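Local coordinates for putative hydrolase (Chromobacterium violaceum, PDB 3MCW), which probably acts as a hydrolase of the isochorismatase family, related to the nicotinamidases, with a substrate that is not established, at residues 43-46 with 47-51. Residues are numbered along the deposited sequence; the frame is centred on the assembly and turned at random.
Sequences GLLQ and AWRAR. With EDO (1,2-ethanediol), chain K.
L44 O takes the backbone N of W48 at 2.9 Å almost straight on, while the indole of the same residue comes up beside it: CE3, at the ring edge, lies 3.3 Å from L44 O. The carbonyl therefore meets both the main chain and the ring rim of the residue one helical turn on. W48 CG is turned off the usual staggered positions (chi1 -106°), with the ring beside L44 O and its six-membered part running alongside the L44 side chain, CZ3 reaching L44 CD2 at 4.0 Å; the two point the same way. One step along, R49 N donates to L45 O at 2.9 Å and the two side chains pack as well. L45 CG, anti to the backbone N (chi1 -180°), sits 3.6 Å above the guanidinium plane of R49, over its centre, and CD2 approaches NH1 at 3.6 Å. L45 covers one face of the guanidinium, while NE forms a salt bridge with E88 and NH2 a hydrogen bond to E83 O. Bonds from A47 N to G43 O and from A50 N to Q46 O continue the same i to i+4 pattern. R51 NH1 gives a 2.7 Å hydrogen bond to O2 of a 1,2-ethanediol, presumably picked up from the crystallisation medium. Both segments lie on helix 37-51, the crossover of the beta-alpha-beta unit between parallel strands 14-18 and 55-60: L44 and W48 rest on L15, L45 and W48 on L55, W48 NE1 hydrogen-bonds to P13 O, and helix 184-191 packs against A47, W48 and R51 through L188, I187 and L191.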
loop_
_atom_site.group_PDB
_atom_site.type_symbol
_atom_site.label_atom_id
_atom_site.label_comp_id
_atom_site.label_asym_id
_atom_site.label_seq_id
_atom_site.Cartn_x
_atom_site.Cartn_y
_atom_site.Cartn_z
ATOM N N GLY A 43 18.592 17.851 -4.410
ATOM C CA GLY A 43 18.086 19.154 -4.839
ATOM C C GLY A 43 16.874 19.579 -4.013
ATOM O O GLY A 43 16.739 20.738 -3.633
ATOM N N LEU A 44 15.976 18.638 -3.739
ATOM C CA LEU A 44 14.818 18.928 -2.912
ATOM C C LEU A 44 15.271 19.277 -1.477
ATOM O O LEU A 44 14.828 20.265 -0.900
ATOM C CB LEU A 44 13.850 17.753 -2.876
ATOM C CG LEU A 44 13.121 17.440 -4.181
ATOM C CD1 LEU A 44 12.411 16.081 -4.055
ATOM C CD2 LEU A 44 12.160 18.545 -4.536
ATOM N N LEU A 45 16.182 18.478 -0.928
ATOM C CA LEU A 45 16.651 18.659 0.452
ATOM C C LEU A 45 17.329 20.013 0.601
ATOM O O LEU A 45 17.094 20.728 1.569
ATOM C CB LEU A 45 17.592 17.514 0.812
ATOM C CG LEU A 45 18.205 17.490 2.210
ATOM C CD1 LEU A 45 17.120 17.602 3.275
ATOM C CD2 LEU A 45 19.102 16.278 2.360
ATOM N N GLN A 46 18.174 20.380 -0.361
ATOM C CA GLN A 46 18.858 21.670 -0.303
ATOM C C GLN A 46 17.872 22.829 -0.365
ATOM O O GLN A 46 18.023 23.817 0.357
ATOM C CB GLN A 46 19.876 21.826 -1.423
ATOM C CG GLN A 46 20.757 23.084 -1.216
ATOM C CD GLN A 46 21.689 23.362 -2.350
ATOM O OE1 GLN A 46 22.901 23.447 -2.171
ATOM N NE2 GLN A 46 21.143 23.535 -3.523
ATOM N N ALA A 47 16.856 22.733 -1.226
ATOM C CA ALA A 47 15.850 23.760 -1.314
ATOM C C ALA A 47 15.059 23.888 -0.019
ATOM O O ALA A 47 14.771 25.015 0.432
ATOM C CB ALA A 47 14.935 23.516 -2.486
ATOM N N TRP A 48 14.682 22.761 0.577
ATOM C CA TRP A 48 13.952 22.771 1.840
ATOM C C TRP A 48 14.781 23.429 2.924
ATOM O O TRP A 48 14.260 24.229 3.712
ATOM C CB TRP A 48 13.471 21.363 2.223
ATOM C CG TRP A 48 11.993 21.159 2.032
ATOM C CD1 TRP A 48 11.079 21.161 3.039
ATOM C CD2 TRP A 48 11.259 20.977 0.814
ATOM N NE1 TRP A 48 9.821 21.015 2.523
ATOM C CE2 TRP A 48 9.902 20.911 1.164
ATOM C CE3 TRP A 48 11.608 20.829 -0.542
ATOM C CZ2 TRP A 48 8.894 20.687 0.230
ATOM C CZ3 TRP A 48 10.606 20.653 -1.484
ATOM C CH2 TRP A 48 9.250 20.564 -1.085
ATOM N N ARG A 49 16.039 23.055 3.025
ATOM C CA ARG A 49 16.940 23.639 4.011
ATOM C C ARG A 49 17.106 25.145 3.780
ATOM O O ARG A 49 17.029 25.931 4.718
ATOM C CB ARG A 49 18.301 22.948 3.970
ATOM C CG ARG A 49 18.298 21.564 4.553
ATOM C CD ARG A 49 19.607 20.874 4.267
ATOM N NE ARG A 49 19.676 19.596 4.986
ATOM C CZ ARG A 49 20.526 18.619 4.745
ATOM N NH1 ARG A 49 21.384 18.666 3.748
ATOM N NH2 ARG A 49 20.519 17.555 5.535
ATOM N N ALA A 50 17.339 25.540 2.536
ATOM C CA ALA A 50 17.573 26.942 2.209
ATOM C C ALA A 50 16.355 27.789 2.544
ATOM O O ALA A 50 16.510 28.924 2.967
ATOM C CB ALA A 50 17.959 27.073 0.739
ATOM N N ARG A 51 15.155 27.230 2.384
ATOM C CA ARG A 51 13.907 27.933 2.621
ATOM C C ARG A 51 13.421 27.779 4.059
ATOM O O ARG A 51 12.436 28.432 4.448
ATOM C CB ARG A 51 12.843 27.475 1.626
ATOM C CG ARG A 51 13.104 27.927 0.177
ATOM C CD ARG A 51 12.050 27.349 -0.740
ATOM N NE ARG A 51 12.219 27.715 -2.152
ATOM C CZ ARG A 51 11.922 28.887 -2.682
ATOM N NH1 ARG A 51 11.440 29.878 -1.936
ATOM N NH2 ARG A 51 12.123 29.098 -3.991
HETATM C C1 EDO K . 8.311 29.594 0.609
HETATM O O1 EDO K . 7.841 30.930 0.901
HETATM C C2 EDO K . 9.638 29.381 1.261
HETATM O O2 EDO K . 10.687 30.088 0.602
#